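Local coordinates for protein putative drug/sodium antiporter (Escherichia coli, PDB 4Z3N) that probably works as a MATE-family antiporter of the inner membrane, exporting the genotoxin colibactin or its precursor in exchange for cations, at residues L120-A134 with Y155-L167. Sequence-based numbering, arbitrary orientation.
Sequences LFFAIVITVLGYVYA and YYYSLLTVFSIML
Two consecutive membrane-spanning elements of the N-terminal MatE region pack antiparallel here: helix 107-132, through residues 120-134, lies along 155-167, where the second element is interrupted by a type I turn from Leu-159 to Val-162. The axis of 162-167 comes within 8.8 Å of that of 120-132, closer than the axis of 155-159. The backbones come closest at Ala-123 and Phe-163. The small CB of Ala-123 faces Phe-163 and Val-162; Val-162 CG1, carried anti to its backbone N (chi1 173°), sits 3.5 Å from Ala-123 CA, while its other branch, CG2, turns to Ile-126 CG2. Phe-163 CE1 meets Leu-120 CD1 at 3.9 Å, the two side chains crossing at a slant. At the turn, Thr-127 brings its methyl CG2 to within 3.3 Å of Leu-159 O, and its OG1 folds back on its own helix to bond Ala-123 O at 2.7 Å. That carbonyl therefore holds two donors, Thr-127 N and OG1, from opposite faces of its plane. Leu-159 lays both methyls over the bare backbone at Gly-130, with CD2 4.0 Å from Gly-130 CA. Next to it, Tyr-155 OH is modelled as donating to Gly-130 O, which lies at the ring edge, in plane, but so close that the bond is doubtful. Tyr-156 CE1 approaches the edge of the Tyr-131 ring at CD2 (3.7 Å), the two planes inclined at 44°. Ile-84 of helix 75-101 touches both Ile-126 and Met-166, tying the pair into the bundle. Ala-123 lets the backbones come close, and Gly-130, with no side chain, leaves room for Leu-159, in an antiparallel helix pairing belonging to the N-terminal half of the twelve-helix MATE transporter fold.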
ATOM      1  N   LEU A 120      -5.018  -8.115  17.661  1.00 44.15           N
ATOM      2  CA  LEU A 120      -6.252  -8.347  18.391  1.00 39.74           C
ATOM      3  C   LEU A 120      -6.842  -7.039  18.939  1.00 43.52           C
ATOM      4  O   LEU A 120      -8.007  -6.716  18.661  1.00 43.15           O
ATOM      5  CB  LEU A 120      -6.014  -9.352  19.515  1.00 40.46           C
ATOM      6  CG  LEU A 120      -7.192  -9.740  20.423  1.00 41.15           C
ATOM      7  CD1 LEU A 120      -8.429 -10.161  19.646  1.00 36.69           C
ATOM      8  CD2 LEU A 120      -6.732 -10.859  21.337  1.00 41.92           C
ATOM      9  N   PHE A 121      -6.043  -6.286  19.702  1.00 42.60           N
ATOM     10  CA  PHE A 121      -6.510  -5.024  20.294  1.00 43.90           C
ATOM     11  C   PHE A 121      -6.959  -4.025  19.235  1.00 44.30           C
ATOM     12  O   PHE A 121      -7.883  -3.232  19.436  1.00 41.28           O
ATOM     13  CB  PHE A 121      -5.418  -4.394  21.153  1.00 41.99           C
ATOM     14  CG  PHE A 121      -5.407  -4.879  22.569  1.00 49.98           C
ATOM     15  CD1 PHE A 121      -4.921  -6.135  22.885  1.00 49.56           C
ATOM     16  CD2 PHE A 121      -5.876  -4.073  23.592  1.00 58.89           C
ATOM     17  CE1 PHE A 121      -4.903  -6.582  24.209  1.00 52.08           C
ATOM     18  CE2 PHE A 121      -5.861  -4.516  24.914  1.00 60.17           C
ATOM     19  CZ  PHE A 121      -5.366  -5.771  25.221  1.00 48.66           C
ATOM     20  N   PHE A 122      -6.273  -4.054  18.103  1.00 47.69           N
ATOM     21  CA  PHE A 122      -6.624  -3.180  17.009  1.00 45.15           C
ATOM     22  C   PHE A 122      -8.001  -3.576  16.498  1.00 39.86           C
ATOM     23  O   PHE A 122      -8.800  -2.711  16.168  1.00 42.68           O
ATOM     24  CB  PHE A 122      -5.564  -3.233  15.898  1.00 45.47           C
ATOM     25  CG  PHE A 122      -4.736  -1.983  15.793  1.00 40.70           C
ATOM     26  CD1 PHE A 122      -5.196  -0.891  15.064  1.00 43.56           C
ATOM     27  CD2 PHE A 122      -3.505  -1.895  16.423  1.00 39.91           C
ATOM     28  CE1 PHE A 122      -4.437   0.272  14.965  1.00 47.53           C
ATOM     29  CE2 PHE A 122      -2.735  -0.739  16.335  1.00 39.91           C
ATOM     30  CZ  PHE A 122      -3.198   0.347  15.603  1.00 47.29           C
ATOM     31  N   ALA A 123      -8.299  -4.872  16.476  1.00 38.00           N
ATOM     32  CA  ALA A 123      -9.614  -5.332  15.994  1.00 44.19           C
ATOM     33  C   ALA A 123     -10.754  -4.974  16.965  1.00 41.45           C
ATOM     34  O   ALA A 123     -11.830  -4.558  16.551  1.00 34.62           O
ATOM     35  CB  ALA A 123      -9.595  -6.849  15.729  1.00 39.42           C
ATOM     36  N   ILE A 124     -10.497  -5.144  18.259  1.00 46.46           N
ATOM     37  CA  ILE A 124     -11.428  -4.743  19.314  1.00 44.23           C
ATOM     38  C   ILE A 124     -11.730  -3.236  19.320  1.00 42.54           C
ATOM     39  O   ILE A 124     -12.883  -2.822  19.282  1.00 46.37           O
ATOM     40  CB  ILE A 124     -10.891  -5.122  20.705  1.00 37.40           C
ATOM     41  CG1 ILE A 124     -10.721  -6.636  20.832  1.00 37.03           C
ATOM     42  CG2 ILE A 124     -11.804  -4.577  21.786  1.00 34.65           C
ATOM     43  CD1 ILE A 124     -10.084  -7.070  22.155  1.00 36.66           C
ATOM     44  N   VAL A 125     -10.694  -2.415  19.403  1.00 41.83           N
ATOM     45  CA  VAL A 125     -10.891  -0.974  19.381  1.00 44.24           C
ATOM     46  C   VAL A 125     -11.669  -0.545  18.126  1.00 42.90           C
ATOM     47  O   VAL A 125     -12.552   0.300  18.194  1.00 45.18           O
ATOM     48  CB  VAL A 125      -9.531  -0.224  19.451  1.00 45.75           C
ATOM     49  CG1 VAL A 125      -9.745   1.290  19.427  1.00 36.18           C
ATOM     50  CG2 VAL A 125      -8.761  -0.647  20.698  1.00 38.95           C
ATOM     51  N   ILE A 126     -11.356  -1.151  16.986  1.00 42.89           N
ATOM     52  CA  ILE A 126     -11.999  -0.778  15.727  1.00 43.29           C
ATOM     53  C   ILE A 126     -13.468  -1.246  15.622  1.00 45.04           C
ATOM     54  O   ILE A 126     -14.313  -0.521  15.096  1.00 45.39           O
ATOM     55  CB  ILE A 126     -11.203  -1.326  14.514  1.00 38.25           C
ATOM     56  CG1 ILE A 126      -9.842  -0.641  14.413  1.00 37.47           C
ATOM     57  CG2 ILE A 126     -11.980  -1.108  13.220  1.00 38.98           C
ATOM     58  CD1 ILE A 126      -8.980  -1.167  13.267  1.00 38.28           C
ATOM     59  N   THR A 127     -13.764  -2.454  16.107  1.00 43.39           N
ATOM     60  CA  THR A 127     -15.135  -2.966  16.112  1.00 43.81           C
ATOM     61  C   THR A 127     -15.995  -2.254  17.160  1.00 49.17           C
ATOM     62  O   THR A 127     -17.194  -2.047  16.967  1.00 52.96           O
ATOM     63  CB  THR A 127     -15.201  -4.499  16.381  1.00 42.70           C
ATOM     64  OG1 THR A 127     -14.315  -4.851  17.446  1.00 50.62           O
ATOM     65  CG2 THR A 127     -14.817  -5.297  15.146  1.00 41.22           C
ATOM     66  N   VAL A 128     -15.390  -1.890  18.278  1.00 46.41           N
ATOM     67  CA  VAL A 128     -16.146  -1.265  19.345  1.00 48.64           C
ATOM     68  C   VAL A 128     -16.449   0.203  19.047  1.00 50.31           C
ATOM     69  O   VAL A 128     -17.593   0.634  19.158  1.00 56.47           O
ATOM     70  CB  VAL A 128     -15.406  -1.400  20.675  1.00 47.09           C
ATOM     71  CG1 VAL A 128     -16.195  -0.732  21.791  1.00 46.86           C
ATOM     72  CG2 VAL A 128     -15.192  -2.866  20.975  1.00 40.90           C
ATOM     73  N   LEU A 129     -15.431   0.964  18.662  1.00 47.44           N
ATOM     74  CA  LEU A 129     -15.642   2.329  18.202  1.00 47.36           C
ATOM     75  C   LEU A 129     -16.362   2.334  16.868  1.00 50.55           C
ATOM     76  O   LEU A 129     -17.049   3.297  16.524  1.00 56.45           O
ATOM     77  CB  LEU A 129     -14.319   3.078  18.070  1.00 49.09           C
ATOM     78  CG  LEU A 129     -13.898   3.807  19.340  1.00 56.03           C
ATOM     79  CD1 LEU A 129     -13.616   2.797  20.446  1.00 59.47           C
ATOM     80  CD2 LEU A 129     -12.686   4.670  19.067  1.00 50.84           C
ATOM     81  N   GLY A 130     -16.193   1.257  16.109  1.00 49.06           N
ATOM     82  CA  GLY A 130     -16.923   1.094  14.867  1.00 52.30           C
ATOM     83  C   GLY A 130     -18.413   1.101  15.139  1.00 51.53           C
ATOM     84  O   GLY A 130     -19.156   1.881  14.549  1.00 48.15           O
ATOM     85  N   TYR A 131     -18.829   0.241  16.065  1.00 47.86           N
ATOM     86  CA  TYR A 131     -20.227   0.061  16.428  1.00 52.53           C
ATOM     87  C   TYR A 131     -20.891   1.323  16.981  1.00 58.09           C
ATOM     88  O   TYR A 131     -21.932   1.752  16.481  1.00 62.16           O
ATOM     89  CB  TYR A 131     -20.339  -1.074  17.456  1.00 55.71           C
ATOM     90  CG  TYR A 131     -21.756  -1.448  17.842  1.00 59.69           C
ATOM     91  CD1 TYR A 131     -22.141  -1.500  19.178  1.00 58.30           C
ATOM     92  CD2 TYR A 131     -22.707  -1.748  16.872  1.00 58.58           C
ATOM     93  CE1 TYR A 131     -23.433  -1.844  19.540  1.00 55.96           C
ATOM     94  CE2 TYR A 131     -24.004  -2.091  17.225  1.00 67.06           C
ATOM     95  CZ  TYR A 131     -24.362  -2.139  18.562  1.00 65.42           C
ATOM     96  OH  TYR A 131     -25.649  -2.482  18.917  1.00 65.62           O
ATOM     97  N   VAL A 132     -20.286   1.910  18.012  1.00 56.45           N
ATOM     98  CA  VAL A 132     -20.949   2.936  18.809  1.00 54.74           C
ATOM     99  C   VAL A 132     -20.995   4.263  18.077  1.00 56.93           C
ATOM    100  O   VAL A 132     -21.955   5.025  18.206  1.00 60.80           O
ATOM    101  CB  VAL A 132     -20.259   3.126  20.176  1.00 53.35           C
ATOM    102  CG1 VAL A 132     -20.141   1.789  20.912  1.00 49.37           C
ATOM    103  CG2 VAL A 132     -18.901   3.749  19.994  1.00 57.90           C
ATOM    104  N   TYR A 133     -19.952   4.544  17.310  1.00 58.41           N
ATOM    105  CA  TYR A 133     -19.916   5.754  16.501  1.00 63.62           C
ATOM    106  C   TYR A 133     -20.375   5.484  15.076  1.00 58.91           C
ATOM    107  O   TYR A 133     -20.228   6.334  14.206  1.00 58.82           O
ATOM    108  CB  TYR A 133     -18.523   6.384  16.533  1.00 68.19           C
ATOM    109  CG  TYR A 133     -18.306   7.199  17.789  1.00 75.32           C
ATOM    110  CD1 TYR A 133     -17.883   6.596  18.971  1.00 68.20           C
ATOM    111  CD2 TYR A 133     -18.566   8.567  17.807  1.00 79.38           C
ATOM    112  CE1 TYR A 133     -17.699   7.334  20.133  1.00 76.58           C
ATOM    113  CE2 TYR A 133     -18.385   9.317  18.963  1.00 88.90           C
ATOM    114  CZ  TYR A 133     -17.950   8.697  20.123  1.00 88.84           C
ATOM    115  OH  TYR A 133     -17.770   9.448  21.266  1.00 91.69           O
ATOM    116  N   ALA A 134     -20.907   4.285  14.844  1.00 58.67           N
ATOM    117  CA  ALA A 134     -21.389   3.874  13.518  1.00 56.93           C
ATOM    118  C   ALA A 134     -22.255   4.923  12.816  1.00 60.71           C
ATOM    119  O   ALA A 134     -22.019   5.254  11.654  1.00 61.73           O
ATOM    120  CB  ALA A 134     -22.164   2.557  13.628  1.00 46.60           C
ATOM    121  N   TYR A 155     -21.770  -1.843   6.385  1.00 43.81           N
ATOM    122  CA  TYR A 155     -20.836  -1.308   7.353  1.00 42.58           C
ATOM    123  C   TYR A 155     -20.618  -2.321   8.484  1.00 42.43           C
ATOM    124  O   TYR A 155     -19.487  -2.618   8.875  1.00 41.50           O
ATOM    125  CB  TYR A 155     -21.345   0.028   7.897  1.00 43.83           C
ATOM    126  CG  TYR A 155     -20.553   0.572   9.082  1.00 45.86           C
ATOM    127  CD1 TYR A 155     -19.358   1.265   8.897  1.00 42.04           C
ATOM    128  CD2 TYR A 155     -21.013   0.410  10.382  1.00 43.30           C
ATOM    129  CE1 TYR A 155     -18.651   1.772   9.973  1.00 39.56           C
ATOM    130  CE2 TYR A 155     -20.309   0.910  11.460  1.00 44.81           C
ATOM    131  CZ  TYR A 155     -19.133   1.589  11.249  1.00 43.47           C
ATOM    132  OH  TYR A 155     -18.433   2.078  12.325  1.00 47.32           O
ATOM    133  N   TYR A 156     -21.718  -2.857   8.987  1.00 42.18           N
ATOM    134  CA  TYR A 156     -21.703  -3.865  10.031  1.00 41.16           C
ATOM    135  C   TYR A 156     -21.016  -5.177   9.603  1.00 39.99           C
ATOM    136  O   TYR A 156     -20.243  -5.756  10.352  1.00 35.89           O
ATOM    137  CB  TYR A 156     -23.140  -4.142  10.467  1.00 46.40           C
ATOM    138  CG  TYR A 156     -23.722  -3.150  11.460  1.00 53.66           C
ATOM    139  CD1 TYR A 156     -22.908  -2.410  12.324  1.00 49.44           C
ATOM    140  CD2 TYR A 156     -25.099  -2.980  11.550  1.00 53.80           C
ATOM    141  CE1 TYR A 156     -23.465  -1.523  13.243  1.00 54.06           C
ATOM    142  CE2 TYR A 156     -25.660  -2.099  12.451  1.00 60.05           C
ATOM    143  CZ  TYR A 156     -24.855  -1.374  13.296  1.00 64.98           C
ATOM    144  OH  TYR A 156     -25.474  -0.509  14.181  1.00 64.90           O
ATOM    145  N   TYR A 157     -21.304  -5.647   8.398  1.00 40.87           N
ATOM    146  CA  TYR A 157     -20.632  -6.828   7.883  1.00 38.14           C
ATOM    147  C   TYR A 157     -19.128  -6.556   7.756  1.00 36.62           C
ATOM    148  O   TYR A 157     -18.305  -7.429   8.049  1.00 37.31           O
ATOM    149  CB  TYR A 157     -21.224  -7.246   6.531  1.00 38.06           C
ATOM    150  CG  TYR A 157     -22.670  -7.714   6.588  1.00 38.20           C
ATOM    151  CD1 TYR A 157     -23.189  -8.303   7.731  1.00 35.83           C
ATOM    152  CD2 TYR A 157     -23.507  -7.576   5.486  1.00 42.59           C
ATOM    153  CE1 TYR A 157     -24.501  -8.744   7.781  1.00 36.41           C
ATOM    154  CE2 TYR A 157     -24.825  -8.005   5.526  1.00 41.08           C
ATOM    155  CZ  TYR A 157     -25.317  -8.592   6.676  1.00 42.57           C
ATOM    156  OH  TYR A 157     -26.636  -9.021   6.718  1.00 45.85           O
ATOM    157  N   SER A 158     -18.779  -5.346   7.325  1.00 31.24           N
ATOM    158  CA  SER A 158     -17.386  -4.894   7.294  1.00 32.82           C
ATOM    159  C   SER A 158     -16.672  -5.013   8.657  1.00 35.34           C
ATOM    160  O   SER A 158     -15.498  -5.368   8.725  1.00 31.99           O
ATOM    161  CB  SER A 158     -17.311  -3.433   6.823  1.00 37.53           C
ATOM    162  OG  SER A 158     -17.693  -3.275   5.465  1.00 38.45           O
ATOM    163  N   LEU A 159     -17.385  -4.688   9.733  1.00 36.78           N
ATOM    164  CA  LEU A 159     -16.844  -4.806  11.081  1.00 37.25           C
ATOM    165  C   LEU A 159     -16.569  -6.273  11.423  1.00 33.96           C
ATOM    166  O   LEU A 159     -15.641  -6.590  12.171  1.00 33.50           O
ATOM    167  CB  LEU A 159     -17.799  -4.189  12.120  1.00 35.26           C
ATOM    168  CG  LEU A 159     -18.091  -2.676  12.133  1.00 43.39           C
ATOM    169  CD1 LEU A 159     -19.002  -2.305  13.311  1.00 49.65           C
ATOM    170  CD2 LEU A 159     -16.833  -1.824  12.170  1.00 37.98           C
ATOM    171  N   LEU A 160     -17.370  -7.173  10.868  1.00 32.15           N
ATOM    172  CA  LEU A 160     -17.202  -8.584  11.176  1.00 36.16           C
ATOM    173  C   LEU A 160     -15.958  -9.165  10.505  1.00 31.90           C
ATOM    174  O   LEU A 160     -15.548 -10.269  10.807  1.00 28.42           O
ATOM    175  CB  LEU A 160     -18.450  -9.377  10.771  1.00 32.13           C
ATOM    176  CG  LEU A 160     -19.727  -9.093  11.574  1.00 29.57           C
ATOM    177  CD1 LEU A 160     -20.831 -10.008  11.096  1.00 31.89           C
ATOM    178  CD2 LEU A 160     -19.521  -9.237  13.062  1.00 25.35           C
ATOM    179  N   THR A 161     -15.376  -8.420   9.579  1.00 32.25           N
ATOM    180  CA  THR A 161     -14.207  -8.876   8.856  1.00 31.85           C
ATOM    181  C   THR A 161     -12.866  -8.402   9.452  1.00 32.26           C
ATOM    182  O   THR A 161     -11.810  -8.885   9.063  1.00 30.71           O
ATOM    183  CB  THR A 161     -14.285  -8.415   7.399  1.00 35.69           C
ATOM    184  OG1 THR A 161     -14.005  -7.009   7.339  1.00 37.84           O
ATOM    185  CG2 THR A 161     -15.667  -8.700   6.836  1.00 33.98           C
ATOM    186  N   VAL A 162     -12.920  -7.484  10.410  1.00 31.06           N
ATOM    187  CA  VAL A 162     -11.725  -6.805  10.918  1.00 33.07           C
ATOM    188  C   VAL A 162     -10.611  -7.713  11.485  1.00 34.76           C
ATOM    189  O   VAL A 162      -9.461  -7.628  11.050  1.00 30.61           O
ATOM    190  CB  VAL A 162     -12.125  -5.788  12.003  1.00 32.75           C
ATOM    191  CG1 VAL A 162     -10.879  -5.184  12.683  1.00 35.73           C
ATOM    192  CG2 VAL A 162     -12.997  -4.708  11.396  1.00 31.42           C
ATOM    193  N   PHE A 163     -10.943  -8.561  12.455  1.00 31.13           N
ATOM    194  CA  PHE A 163      -9.948  -9.424  13.065  1.00 32.87           C
ATOM    195  C   PHE A 163      -9.296 -10.327  12.021  1.00 35.75           C
ATOM    196  O   PHE A 163      -8.089 -10.557  12.059  1.00 38.78           O
ATOM    197  CB  PHE A 163     -10.564 -10.256  14.192  1.00 35.39           C
ATOM    198  CG  PHE A 163      -9.567 -11.107  14.938  1.00 42.75           C
ATOM    199  CD1 PHE A 163      -8.374 -10.559  15.405  1.00 37.35           C
ATOM    200  CD2 PHE A 163      -9.830 -12.452  15.192  1.00 44.25           C
ATOM    201  CE1 PHE A 163      -7.463 -11.326  16.099  1.00 38.58           C
ATOM    202  CE2 PHE A 163      -8.923 -13.234  15.891  1.00 37.34           C
ATOM    203  CZ  PHE A 163      -7.735 -12.668  16.343  1.00 42.82           C
ATOM    204  N   SER A 164     -10.081 -10.808  11.069  1.00 36.23           N
ATOM    205  CA  SER A 164      -9.562 -11.707  10.047  1.00 35.06           C
ATOM    206  C   SER A 164      -8.592 -10.967   9.130  1.00 35.03           C
ATOM    207  O   SER A 164      -7.537 -11.502   8.764  1.00 38.38           O
ATOM    208  CB  SER A 164     -10.710 -12.325   9.239  1.00 38.91           C
ATOM    209  OG  SER A 164     -11.900 -12.391  10.022  1.00 42.18           O
ATOM    210  N   ILE A 165      -8.948  -9.737   8.771  1.00 29.10           N
ATOM    211  CA  ILE A 165      -8.065  -8.876   7.994  1.00 32.42           C
ATOM    212  C   ILE A 165      -6.758  -8.564   8.752  1.00 34.86           C
ATOM    213  O   ILE A 165      -5.662  -8.627   8.179  1.00 34.73           O
ATOM    214  CB  ILE A 165      -8.753  -7.538   7.621  1.00 35.20           C
ATOM    215  CG1 ILE A 165     -10.092  -7.785   6.920  1.00 41.10           C
ATOM    216  CG2 ILE A 165      -7.834  -6.679   6.765  1.00 36.44           C
ATOM    217  CD1 ILE A 165     -10.007  -8.784   5.771  1.00 48.08           C
ATOM    218  N   MET A 166      -6.869  -8.216  10.031  1.00 31.73           N
ATOM    219  CA  MET A 166      -5.677  -7.972  10.842  1.00 35.59           C
ATOM    220  C   MET A 166      -4.789  -9.212  10.899  1.00 32.10           C
ATOM    221  O   MET A 166      -3.571  -9.109  10.810  1.00 30.66           O
ATOM    222  CB  MET A 166      -6.055  -7.535  12.260  1.00 33.54           C
ATOM    223  CG  MET A 166      -6.910  -6.278  12.313  1.00 37.70           C
ATOM    224  SD  MET A 166      -6.109  -4.763  11.701  1.00 43.73           S
ATOM    225  CE  MET A 166      -6.994  -4.389  10.185  1.00 30.39           C
ATOM    226  N   LEU A 167      -5.421 -10.374  11.058  1.00 32.66           N
ATOM    227  CA  LEU A 167      -4.740 -11.668  11.076  1.00 33.28           C
ATOM    228  C   LEU A 167      -3.869 -11.899   9.847  1.00 35.16           C
ATOM    229  O   LEU A 167      -2.773 -12.437   9.957  1.00 35.89           O
ATOM    230  CB  LEU A 167      -5.759 -12.798  11.184  1.00 33.22           C
ATOM    231  CG  LEU A 167      -5.815 -13.472  12.547  1.00 40.28           C
ATOM    232  CD1 LEU A 167      -6.716 -14.698  12.494  1.00 40.43           C
ATOM    233  CD2 LEU A 167      -4.404 -13.845  12.976  1.00 44.66           C
TER